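Local coordinates for aminotransferase AspB (Helicobacter pylori 26695, PDB 3EZS), which probably acts as a pyridoxal 5'-phosphate-dependent aminotransferase, moving amino groups between amino acids and keto acids, at residues P236-G241 with K270-A275; P99-F104 with K254-Y259; T167-T170 with E174-I177; Q119-A124 with L157-S162. All blocks are in the same frame, centred on the assembly; numbering follows the deposited sequence.

Contact 1 of 4, residues P236-G241 with K270-A275. With PO4 (phosphate ion), chain C.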
loop_
_atom_site.group_PDB
_atom_site.type_symbol
_atom_site.label_atom_id
_atom_site.label_comp_id
_atom_site.label_asym_id
_atom_site.label_seq_id
_atom_site.Cartn_x
_atom_site.Cartn_y
_atom_site.Cartn_z
ATOM N N PRO A 236 1.989 9.112 12.775
ATOM C CA PRO A 236 1.379 7.989 12.052
ATOM C C PRO A 236 1.058 8.330 10.604
ATOM O O PRO A 236 1.093 7.445 9.768
ATOM C CB PRO A 236 0.084 7.716 12.833
ATOM C CG PRO A 236 -0.230 9.005 13.501
ATOM C CD PRO A 236 1.124 9.538 13.893
ATOM N N GLY A 237 0.807 9.602 10.300
ATOM C CA GLY A 237 0.534 10.015 8.920
ATOM C C GLY A 237 1.666 9.801 7.918
ATOM O O GLY A 237 1.423 9.759 6.714
ATOM N N LEU A 238 2.904 9.689 8.399
ATOM C CA LEU A 238 4.048 9.480 7.523
ATOM C C LEU A 238 4.050 8.085 6.875
ATOM O O LEU A 238 4.605 7.926 5.788
ATOM C CB LEU A 238 5.379 9.736 8.270
ATOM C CG LEU A 238 5.698 11.198 8.620
ATOM C CD1 LEU A 238 6.949 11.294 9.468
ATOM C CD2 LEU A 238 5.863 12.095 7.387
ATOM N N ARG A 239 3.409 7.106 7.525
ATOM C CA ARG A 239 3.331 5.728 7.047
ATOM C C ARG A 239 4.738 5.219 6.757
ATOM O O ARG A 239 5.063 4.868 5.628
ATOM C CB ARG A 239 2.450 5.597 5.786
ATOM C CG ARG A 239 1.105 6.294 5.812
ATOM C CD ARG A 239 0.174 5.901 6.972
ATOM N NE ARG A 239 0.096 4.460 7.199
ATOM C CZ ARG A 239 0.481 3.791 8.287
ATOM N NH1 ARG A 239 0.985 4.383 9.361
ATOM N NH2 ARG A 239 0.335 2.476 8.293
ATOM N N SER A 240 5.575 5.210 7.785
ATOM C CA SER A 240 6.946 4.749 7.664
ATOM C C SER A 240 7.271 3.641 8.663
ATOM O O SER A 240 7.040 3.762 9.863
ATOM C CB SER A 240 7.952 5.893 7.844
ATOM O OG SER A 240 9.268 5.402 7.630
ATOM N N GLY A 241 7.835 2.572 8.131
ATOM C CA GLY A 241 8.249 1.424 8.910
ATOM C C GLY A 241 9.313 0.700 8.122
ATOM O O GLY A 241 9.769 1.187 7.076
ATOM N N LYS A 270 11.393 12.266 3.029
ATOM C CA LYS A 270 12.376 13.185 3.660
ATOM C C LYS A 270 12.013 13.463 5.109
ATOM O O LYS A 270 12.896 13.481 5.975
ATOM C CB LYS A 270 12.526 14.545 2.931
ATOM C CG LYS A 270 13.626 14.613 1.901
ATOM C CD LYS A 270 15.041 14.421 2.497
ATOM C CE LYS A 270 16.080 14.153 1.394
ATOM N NZ LYS A 270 17.282 13.406 1.902
ATOM N N ALA A 271 10.725 13.735 5.363
ATOM C CA ALA A 271 10.245 13.960 6.739
ATOM C C ALA A 271 10.424 12.685 7.600
ATOM O O ALA A 271 10.781 12.761 8.792
ATOM C CB ALA A 271 8.782 14.443 6.748
ATOM N N SER A 272 10.187 11.521 6.998
ATOM C CA SER A 272 10.420 10.241 7.687
ATOM C C SER A 272 11.889 10.111 8.017
ATOM O O SER A 272 12.242 9.694 9.108
ATOM C CB SER A 272 10.046 9.060 6.809
ATOM O OG SER A 272 8.659 9.034 6.598
ATOM N N GLU A 273 12.743 10.477 7.069
ATOM C CA GLU A 273 14.194 10.400 7.268
ATOM C C GLU A 273 14.647 11.305 8.420
ATOM O O GLU A 273 15.470 10.904 9.235
ATOM C CB GLU A 273 14.912 10.802 5.988
ATOM C CG GLU A 273 16.424 10.707 6.063
ATOM C CD GLU A 273 17.103 11.355 4.876
ATOM O OE1 GLU A 273 16.449 11.517 3.832
ATOM O OE2 GLU A 273 18.300 11.695 4.990
ATOM N N ALA A 274 14.120 12.530 8.467
ATOM C CA ALA A 274 14.458 13.457 9.538
ATOM C C ALA A 274 14.051 12.848 10.885
ATOM O O ALA A 274 14.807 12.929 11.845
ATOM C CB ALA A 274 13.791 14.826 9.304
ATOM N N ALA A 275 12.881 12.204 10.938
ATOM C CA ALA A 275 12.389 11.543 12.160
ATOM C C ALA A 275 13.302 10.410 12.606
ATOM O O ALA A 275 13.679 10.340 13.778
ATOM C CB ALA A 275 10.927 11.021 11.973
HETATM P P PO4 C . 1.550 1.308 11.761
HETATM O O1 PO4 C . 3.042 1.223 11.595
HETATM O O2 PO4 C . 0.855 0.824 10.534
HETATM O O3 PO4 C . 1.157 2.727 11.971
HETATM O O4 PO4 C . 1.151 0.410 12.894
#
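Ala271 is the first residue of the helical segment 270-275 to meet the loop 236-241: its CB methyl takes the end of the Leu238 side chain, with CD2 3.8 Å from Ala271 CB. One residue later, Ser272 lies between Leu238 and Ser240. Its OG rests 3.7 Å from Leu238 CB and 3.5 Å from Ser240 CB, while the other Leu238 branch, CD1, spreads alongside the serine. The hydroxyl earns its polar bond within its own helix. With OG beside the backbone N (chi1 -67°), it turns back to the carbonyl O of Ile268, so only van der Waals packing faces the loop. Ser240 likewise finds its partner in the indole NH of Trp276, just past the segment.

On the far side of the loop, Arg239, bent at chi2 and chi3, carries its guanidinium to a bound phosphate ion, probably from the crystallisation liquor: NH2 reaches PO4 O2 at 2.8 Å and NH1 reaches O3 at 3.1 Å. NH1 also donates almost straight (169°) to Pro236 O, in the carbonyl plane, fixing the group's rotation. Ser228, Ser230 and the backbone N of Ser91 and Arg92 also bind the ion, consistent with the cofactor-phosphate site of this family. Around the packing, helix 39-46 lies against Leu238 and Ala271 through Ile41 and Leu45, helix 62-76 meets Ser240 and Ser272, and the second subunit reaches Leu238 through its Leu52.

Contact 2 of 4, residues P99-F104 with K254-Y259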
loop_
_atom_site.group_PDB
_atom_site.type_symbol
_atom_site.label_atom_id
_atom_site.label_comp_id
_atom_site.label_asym_id
_atom_site.label_seq_id
_atom_site.Cartn_x
_atom_site.Cartn_y
_atom_site.Cartn_z
ATOM N N PRO A 99 3.336 -12.715 5.274
ATOM C CA PRO A 99 3.014 -14.156 5.293
ATOM C C PRO A 99 2.540 -14.725 3.940
ATOM O O PRO A 99 2.903 -15.851 3.618
ATOM C CB PRO A 99 1.912 -14.253 6.352
ATOM C CG PRO A 99 2.119 -12.997 7.243
ATOM C CD PRO A 99 2.539 -11.953 6.256
ATOM N N SER A 100 1.750 -13.972 3.160
ATOM C CA SER A 100 1.327 -14.463 1.840
ATOM C C SER A 100 2.539 -14.559 0.907
ATOM O O SER A 100 2.583 -15.410 0.026
ATOM C CB SER A 100 0.201 -13.614 1.201
ATOM O OG SER A 100 0.623 -12.309 0.835
ATOM N N PHE A 101 3.515 -13.682 1.088
ATOM C CA PHE A 101 4.740 -13.789 0.324
ATOM C C PHE A 101 5.525 -15.059 0.703
ATOM O O PHE A 101 5.779 -15.890 -0.157
ATOM C CB PHE A 101 5.606 -12.541 0.491
ATOM C CG PHE A 101 7.071 -12.783 0.217
ATOM C CD1 PHE A 101 7.536 -12.945 -1.084
ATOM C CD2 PHE A 101 7.982 -12.864 1.270
ATOM C CE1 PHE A 101 8.890 -13.191 -1.322
ATOM C CE2 PHE A 101 9.328 -13.107 1.034
ATOM C CZ PHE A 101 9.781 -13.262 -0.261
ATOM N N VAL A 102 5.878 -15.209 1.984
ATOM C CA VAL A 102 6.716 -16.335 2.423
ATOM C C VAL A 102 6.064 -17.691 2.313
ATOM O O VAL A 102 6.749 -18.664 2.015
ATOM C CB VAL A 102 7.273 -16.200 3.885
ATOM C CG1 VAL A 102 8.257 -15.110 3.951
ATOM C CG2 VAL A 102 6.169 -16.009 4.898
ATOM N N LEU A 103 4.753 -17.752 2.520
ATOM C CA LEU A 103 4.032 -19.028 2.459
ATOM C C LEU A 103 3.318 -19.219 1.122
ATOM O O LEU A 103 2.497 -20.108 0.985
ATOM C CB LEU A 103 3.051 -19.130 3.644
ATOM C CG LEU A 103 3.663 -18.876 5.038
ATOM C CD1 LEU A 103 2.618 -18.880 6.166
ATOM C CD2 LEU A 103 4.768 -19.879 5.350
ATOM N N PHE A 104 3.702 -18.430 0.121
ATOM C CA PHE A 104 3.013 -18.394 -1.165
ATOM C C PHE A 104 2.727 -19.736 -1.817
ATOM O O PHE A 104 1.624 -19.949 -2.348
ATOM C CB PHE A 104 3.778 -17.520 -2.177
ATOM C CG PHE A 104 3.041 -17.335 -3.465
ATOM C CD1 PHE A 104 1.930 -16.514 -3.522
ATOM C CD2 PHE A 104 3.428 -18.007 -4.608
ATOM C CE1 PHE A 104 1.230 -16.345 -4.712
ATOM C CE2 PHE A 104 2.730 -17.850 -5.788
ATOM C CZ PHE A 104 1.633 -17.025 -5.837
ATOM N N LYS A 254 11.697 -8.043 -1.725
ATOM C CA LYS A 254 11.946 -6.827 -2.494
ATOM C C LYS A 254 11.371 -6.930 -3.904
ATOM O O LYS A 254 10.738 -5.980 -4.381
ATOM C CB LYS A 254 13.453 -6.577 -2.562
ATOM C CG LYS A 254 13.942 -5.540 -3.574
ATOM C CD LYS A 254 15.459 -5.343 -3.410
ATOM C CE LYS A 254 16.050 -4.485 -4.531
ATOM N NZ LYS A 254 17.477 -4.154 -4.234
ATOM N N ALA A 255 11.608 -8.064 -4.569
ATOM C CA ALA A 255 11.068 -8.321 -5.921
ATOM C C ALA A 255 9.537 -8.410 -5.892
ATOM O O ALA A 255 8.866 -7.921 -6.794
ATOM C CB ALA A 255 11.674 -9.608 -6.525
ATOM N N PHE A 256 8.986 -9.037 -4.859
ATOM C CA PHE A 256 7.536 -9.131 -4.717
ATOM C C PHE A 256 6.937 -7.724 -4.524
ATOM O O PHE A 256 5.954 -7.372 -5.138
ATOM C CB PHE A 256 7.198 -10.081 -3.558
ATOM C CG PHE A 256 5.724 -10.135 -3.184
ATOM C CD1 PHE A 256 4.777 -10.603 -4.080
ATOM C CD2 PHE A 256 5.304 -9.779 -1.907
ATOM C CE1 PHE A 256 3.421 -10.678 -3.725
ATOM C CE2 PHE A 256 3.952 -9.873 -1.537
ATOM C CZ PHE A 256 3.016 -10.321 -2.440
ATOM N N ARG A 257 7.588 -6.909 -3.705
ATOM C CA ARG A 257 7.114 -5.558 -3.414
ATOM C C ARG A 257 7.095 -4.604 -4.614
ATOM O O ARG A 257 6.386 -3.591 -4.591
ATOM C CB ARG A 257 7.928 -4.956 -2.268
ATOM C CG ARG A 257 7.607 -5.554 -0.893
ATOM C CD ARG A 257 8.379 -4.836 0.238
ATOM N NE ARG A 257 7.895 -3.477 0.429
ATOM C CZ ARG A 257 6.841 -3.139 1.183
ATOM N NH1 ARG A 257 6.142 -4.045 1.836
ATOM N NH2 ARG A 257 6.475 -1.874 1.262
ATOM N N ALA A 258 7.872 -4.922 -5.649
ATOM C CA ALA A 258 7.892 -4.125 -6.879
ATOM C C ALA A 258 6.494 -4.010 -7.473
ATOM O O ALA A 258 6.166 -2.990 -8.042
ATOM C CB ALA A 258 8.862 -4.747 -7.917
ATOM N N TYR A 259 5.682 -5.060 -7.304
ATOM C CA TYR A 259 4.320 -5.150 -7.842
ATOM C C TYR A 259 3.181 -4.557 -6.995
ATOM O O TYR A 259 2.091 -4.304 -7.516
ATOM C CB TYR A 259 3.967 -6.631 -8.023
ATOM C CG TYR A 259 4.838 -7.370 -8.999
ATOM C CD1 TYR A 259 4.539 -7.373 -10.366
ATOM C CD2 TYR A 259 5.960 -8.063 -8.566
ATOM C CE1 TYR A 259 5.339 -8.054 -11.275
ATOM C CE2 TYR A 259 6.771 -8.754 -9.459
ATOM C CZ TYR A 259 6.460 -8.753 -10.816
ATOM O OH TYR A 259 7.277 -9.431 -11.713
#
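Phe101 and Phe256 mark the nearest approach of helices 92-102 and 247-257, with 7.4 Å between Phe101 CA and Phe256 CA; two residues after Phe101 the chain leaves helical geometry, at Leu103.

Everything that touches here is aromatic ring or the CB that carries it. Both side chains set out toward the other helix. CG lies anti to the backbone N in each (chi1 157° in Phe101, 173° in Phe256), and the two side chains pass each other in opposite directions. Their planes stay within 23° of parallel, yet the centroids are 5.7 Å apart, too far displaced for more than a slight overlap. What fills the interface instead is a reciprocal CB-to-ring packing. Phe101 CB sits 3.7 Å from Phe256 CD2, next to CE2 of the same ring, while Phe256 CB lies 3.8 Å from Phe101 CD1. The pair is therefore near-parallel but slid apart, and not a full stack.

More rings continue the apolar patch. Phe101 also meets Phe98 and Tyr253 from its own chain, and Phe256 meets Phe127 of the second subunit, with Met2 of that subunit packed against it. A salt bridge from Arg257 to Glu93 ties the same two helices together at another level. Helices 92-102 and 247-257 each follow a strand of the mixed sheet, 85-88 and 241-245, and the joint belongs to the large domain of a fold type I aminotransferase, where helices beside the central sheet help form the dimer interface.

Contact 3 of 4, residues T167-T170 with E174-I177. With EDO (1,2-ethanediol), chain D.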
loop_
_atom_site.group_PDB
_atom_site.type_symbol
_atom_site.label_atom_id
_atom_site.label_comp_id
_atom_site.label_asym_id
_atom_site.label_seq_id
_atom_site.Cartn_x
_atom_site.Cartn_y
_atom_site.Cartn_z
ATOM N N THR A 167 -1.162 -6.900 26.379
ATOM C CA THR A 167 -0.724 -7.215 27.746
ATOM C C THR A 167 0.510 -6.476 28.243
ATOM O O THR A 167 0.760 -6.437 29.446
ATOM C CB THR A 167 -0.405 -8.716 27.887
ATOM O OG1 THR A 167 0.747 -9.033 27.104
ATOM C CG2 THR A 167 -1.599 -9.618 27.480
ATOM N N GLY A 168 1.309 -5.935 27.323
ATOM C CA GLY A 168 2.567 -5.311 27.680
ATOM C C GLY A 168 3.702 -6.309 27.898
ATOM O O GLY A 168 4.857 -5.902 28.061
ATOM N N ARG A 169 3.395 -7.609 27.909
ATOM C CA ARG A 169 4.403 -8.640 28.135
ATOM C C ARG A 169 5.537 -8.524 27.143
ATOM O O ARG A 169 5.302 -8.465 25.930
ATOM C CB ARG A 169 3.788 -10.031 28.026
ATOM C CG ARG A 169 4.783 -11.202 28.224
ATOM C CD ARG A 169 5.347 -11.279 29.644
ATOM N NE ARG A 169 5.887 -12.623 29.925
ATOM C CZ ARG A 169 7.123 -13.043 29.658
ATOM N NH1 ARG A 169 8.017 -12.260 29.083
ATOM N NH2 ARG A 169 7.463 -14.285 29.958
ATOM N N THR A 170 6.759 -8.505 27.681
ATOM C CA THR A 170 7.977 -8.345 26.898
ATOM C C THR A 170 8.911 -9.529 27.163
ATOM O O THR A 170 9.226 -9.844 28.301
ATOM C CB THR A 170 8.656 -6.973 27.215
ATOM O OG1 THR A 170 7.795 -5.928 26.763
ATOM C CG2 THR A 170 10.009 -6.796 26.517
ATOM N N GLU A 174 16.926 -13.905 26.831
ATOM C CA GLU A 174 17.021 -15.356 26.967
ATOM C C GLU A 174 15.818 -16.072 26.358
ATOM O O GLU A 174 15.960 -17.126 25.748
ATOM C CB GLU A 174 17.190 -15.765 28.445
ATOM C CG GLU A 174 18.512 -15.345 29.108
ATOM C CD GLU A 174 18.621 -13.848 29.496
ATOM O OE1 GLU A 174 17.620 -13.081 29.442
ATOM O OE2 GLU A 174 19.745 -13.440 29.870
ATOM N N GLU A 175 14.637 -15.499 26.541
ATOM C CA GLU A 175 13.407 -16.044 25.962
ATOM C C GLU A 175 13.470 -15.984 24.449
ATOM O O GLU A 175 13.115 -16.952 23.781
ATOM C CB GLU A 175 12.165 -15.296 26.490
ATOM C CG GLU A 175 11.918 -15.607 27.943
ATOM C CD GLU A 175 10.743 -14.893 28.563
ATOM O OE1 GLU A 175 10.676 -13.643 28.573
ATOM O OE2 GLU A 175 9.911 -15.608 29.134
ATOM N N LEU A 176 13.924 -14.852 23.915
ATOM C CA LEU A 176 14.044 -14.669 22.460
ATOM C C LEU A 176 15.066 -15.639 21.874
ATOM O O LEU A 176 14.879 -16.149 20.774
ATOM C CB LEU A 176 14.397 -13.213 22.100
ATOM C CG LEU A 176 13.360 -12.095 22.420
ATOM C CD1 LEU A 176 13.963 -10.711 22.279
ATOM C CD2 LEU A 176 12.114 -12.194 21.570
ATOM N N ILE A 177 16.134 -15.896 22.617
ATOM C CA ILE A 177 17.192 -16.835 22.186
ATOM C C ILE A 177 16.620 -18.240 21.997
ATOM O O ILE A 177 16.913 -18.898 20.991
ATOM C CB ILE A 177 18.388 -16.841 23.168
ATOM C CG1 ILE A 177 19.201 -15.549 23.002
ATOM C CG2 ILE A 177 19.311 -18.044 22.907
ATOM C CD1 ILE A 177 20.249 -15.286 24.156
HETATM C C1 EDO D . 4.699 -11.686 24.609
HETATM O O1 EDO D . 5.787 -10.788 24.331
HETATM C C2 EDO D . 4.483 -12.580 23.396
HETATM O O2 EDO D . 4.466 -11.812 22.207
#
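Arg169 and Glu175 approach from opposite directions and meet head-on, guanidinium against carboxylate, in a bidentate salt bridge. The arginine uses both terminal nitrogens: NH1 donates to Glu175 OE1 at 3.0 Å and NH2 to Glu175 OE2 at 2.9 Å. The two flat groups are turned only 19° from each other, and both acceptors lie close to the guanidinium plane. OE2 accepts the N-H of NH2 on its syn lone pair, and OE1 is also met on the syn side, though the donor stands somewhat out of the carboxylate plane.

Shape brings the groups together. Arg169 bends at chi2 (66°), bringing its tip round toward the helix, whereas Glu175 runs straight beyond CG to meet it. The arginine belongs to the turn that closes the Asn-Pro-Thr-Gly sequence of class I aminotransferases: Thr167 OG1 accepts from Arg169 N at 3.1 Å, an ST turn, and Gly168 adopts a positive phi of 81° between them.

Further bonds fix the rotation of the guanidinium. NE donates to the carbonyl O of Asp142 and NH2 also to Thr144 OG1, while a weak bond joins NH1 to Thr170 O. On the acid, OE1 accepts in addition from the backbone N of Ser172, just ahead of helix 173-186, so Glu175 links the first turn of that helix to the loop before it. Beside the backbone, ethanediol O1 donates to Arg169 O at 2.9 Å.

Contact 4 of 4, residues Q119-A124 with L157-S162. With EDO (1,2-ethanediol), chain D; EDO (1,2-ethanediol), chain F.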
loop_
_atom_site.group_PDB
_atom_site.type_symbol
_atom_site.label_atom_id
_atom_site.label_comp_id
_atom_site.label_asym_id
_atom_site.label_seq_id
_atom_site.Cartn_x
_atom_site.Cartn_y
_atom_site.Cartn_z
ATOM N N GLN A 119 -5.479 -7.656 15.588
ATOM C CA GLN A 119 -6.279 -8.430 14.647
ATOM C C GLN A 119 -5.716 -8.633 13.239
ATOM O O GLN A 119 -6.174 -9.531 12.529
ATOM C CB GLN A 119 -7.692 -7.839 14.537
ATOM C CG GLN A 119 -8.495 -7.647 15.896
ATOM C CD GLN A 119 -8.745 -8.925 16.721
ATOM O OE1 GLN A 119 -9.850 -9.489 16.697
ATOM N NE2 GLN A 119 -7.732 -9.368 17.456
ATOM N N ILE A 120 -4.750 -7.818 12.821
ATOM C CA ILE A 120 -4.168 -7.990 11.495
ATOM C C ILE A 120 -3.475 -9.364 11.356
ATOM O O ILE A 120 -3.454 -9.921 10.262
ATOM C CB ILE A 120 -3.243 -6.788 11.105
ATOM C CG1 ILE A 120 -3.009 -6.749 9.590
ATOM C CG2 ILE A 120 -1.937 -6.812 11.856
ATOM C CD1 ILE A 120 -4.285 -6.486 8.815
ATOM N N TYR A 121 -2.970 -9.946 12.453
ATOM C CA TYR A 121 -2.319 -11.267 12.350
ATOM C C TYR A 121 -3.309 -12.313 11.843
ATOM O O TYR A 121 -2.933 -13.192 11.065
ATOM C CB TYR A 121 -1.708 -11.776 13.663
ATOM C CG TYR A 121 -0.849 -10.810 14.437
ATOM C CD1 TYR A 121 -0.143 -9.794 13.799
ATOM C CD2 TYR A 121 -0.687 -10.962 15.823
ATOM C CE1 TYR A 121 0.644 -8.896 14.532
ATOM C CE2 TYR A 121 0.100 -10.086 16.559
ATOM C CZ TYR A 121 0.777 -9.055 15.901
ATOM O OH TYR A 121 1.559 -8.168 16.608
ATOM N N GLU A 122 -4.568 -12.218 12.271
ATOM C CA GLU A 122 -5.597 -13.171 11.835
ATOM C C GLU A 122 -6.024 -12.934 10.388
ATOM O O GLU A 122 -6.320 -13.890 9.646
ATOM C CB GLU A 122 -6.826 -13.071 12.722
ATOM C CG GLU A 122 -7.852 -14.129 12.436
ATOM C CD GLU A 122 -9.046 -13.984 13.303
ATOM O OE1 GLU A 122 -9.757 -12.990 13.114
ATOM O OE2 GLU A 122 -9.297 -14.878 14.141
ATOM N N GLY A 123 -6.105 -11.661 10.012
ATOM C CA GLY A 123 -6.416 -11.288 8.644
ATOM C C GLY A 123 -5.366 -11.857 7.690
ATOM O O GLY A 123 -5.698 -12.387 6.628
ATOM N N ALA A 124 -4.105 -11.732 8.085
ATOM C CA ALA A 124 -2.983 -12.239 7.329
ATOM C C ALA A 124 -3.114 -13.740 7.081
ATOM O O ALA A 124 -2.923 -14.207 5.952
ATOM C CB ALA A 124 -1.671 -11.923 8.083
ATOM N N LEU A 157 5.273 -20.513 10.295
ATOM C CA LEU A 157 5.558 -19.127 10.570
ATOM C C LEU A 157 5.036 -18.835 11.961
ATOM O O LEU A 157 3.914 -19.207 12.285
ATOM C CB LEU A 157 4.857 -18.230 9.538
ATOM C CG LEU A 157 4.905 -16.708 9.762
ATOM C CD1 LEU A 157 6.318 -16.221 9.553
ATOM C CD2 LEU A 157 3.970 -15.965 8.843
ATOM N N VAL A 158 5.869 -18.211 12.789
ATOM C CA VAL A 158 5.472 -17.804 14.133
ATOM C C VAL A 158 5.642 -16.285 14.235
ATOM O O VAL A 158 6.703 -15.737 13.888
ATOM C CB VAL A 158 6.298 -18.471 15.245
ATOM C CG1 VAL A 158 5.870 -17.910 16.626
ATOM C CG2 VAL A 158 6.149 -19.984 15.184
ATOM N N ILE A 159 4.584 -15.624 14.691
ATOM C CA ILE A 159 4.577 -14.177 14.885
ATOM C C ILE A 159 4.491 -13.875 16.367
ATOM O O ILE A 159 3.534 -14.267 17.026
ATOM C CB ILE A 159 3.361 -13.504 14.223
ATOM C CG1 ILE A 159 3.307 -13.806 12.725
ATOM C CG2 ILE A 159 3.405 -11.989 14.438
ATOM C CD1 ILE A 159 2.043 -13.320 12.049
ATOM N N LEU A 160 5.521 -13.221 16.897
ATOM C CA LEU A 160 5.529 -12.755 18.271
ATOM C C LEU A 160 5.292 -11.246 18.217
ATOM O O LEU A 160 5.450 -10.615 17.152
ATOM C CB LEU A 160 6.863 -13.047 18.957
ATOM C CG LEU A 160 7.337 -14.508 18.995
ATOM C CD1 LEU A 160 8.786 -14.564 19.496
ATOM C CD2 LEU A 160 6.407 -15.401 19.837
ATOM N N ASN A 161 4.903 -10.684 19.358
ATOM C CA ASN A 161 4.674 -9.253 19.484
ATOM C C ASN A 161 5.213 -8.848 20.852
ATOM O O ASN A 161 4.497 -8.938 21.855
ATOM C CB ASN A 161 3.184 -8.949 19.353
ATOM C CG ASN A 161 2.854 -7.464 19.465
ATOM O OD1 ASN A 161 1.751 -7.098 19.901
ATOM N ND2 ASN A 161 3.786 -6.606 19.052
ATOM N N SER A 162 6.471 -8.397 20.883
ATOM C CA SER A 162 7.142 -8.047 22.130
ATOM C C SER A 162 7.931 -6.738 22.024
ATOM O O SER A 162 8.903 -6.678 21.270
ATOM C CB SER A 162 8.085 -9.176 22.504
ATOM O OG SER A 162 8.736 -8.924 23.715
HETATM C C1 EDO D . 4.699 -11.686 24.609
HETATM O O1 EDO D . 5.787 -10.788 24.331
HETATM C C2 EDO D . 4.483 -12.580 23.396
HETATM O O2 EDO D . 4.466 -11.812 22.207
HETATM C C1 EDO F . -0.298 -3.065 17.579
HETATM O O1 EDO F . 0.237 -1.953 16.841
HETATM C C2 EDO F . 0.470 -4.342 17.192
HETATM O O2 EDO F . 1.592 -4.655 18.014
#
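Tyr121 and Asn161 meet beside the probable cofactor pocket, at the end of strand 157-160 where Asp193 comes in from the neighbouring strand; in relatives the corresponding aspartate pairs with the pyridine nitrogen of pyridoxal phosphate. The phenol oxygen leads the contact, with Tyr121 OH 3.2 Å from Asn161 CG and 3.3 Å from Asn161 CB. Ring and amide planes stand 81° apart, and CB arrives at the ring's edge. This is close packing between polar groups that are bonded to other partners: Tyr121 OH to Asp193 OD2, Asn161 ND2 to the carbonyl O of Asp193, and Asn161 OD1 to the backbone N of Asn165. Asp193 is thus bonded by Tyr121 at its side chain and by Asn161 at its carbonyl, a second shell that may help to position it.

Ile159 packs on one face of the ring. Its CG2 methyl is placed anti to the backbone N and lies over the centre of the Tyr121 face, 4.1 Å from the centroid and only 7° off the normal, a CH-pi contact.

Two ethanediol molecules touch the same strand end. O2 of the one in chain D accepts from Asn161 N at 3.1 Å. The chain F molecule is hydrogen-bonded to Asp193 OD2 and takes a weak bond from Asn161 ND2. Helix 120-127 forms the crossover of a beta-alpha-beta unit between the parallel strands 110-115 and 131-136, packed on the central sheet as in the large domain of fold type I enzymes.

How the contacts relate
Contacts 1 and 4, with centres about 24 Å apart, bracket the probable cofactor site: the phosphate held in contact 1 and the chain F ethanediol beside contact 4 lie on the two sides of the probable pocket. Contacts 3 and 4, with centres about 15 Å apart, touch where Thr170 CA lies 3.3 Å from Ser162 OG, and the chain D ethanediol bridges Arg169 and Asn161. Contact 2 reaches contact 4 through Pro99 CB, 3.7 Å from Leu157 CD2, which carries the packing from the sheet out toward the dimer interface. Contacts 1, 2 and 4 all touch the second subunit.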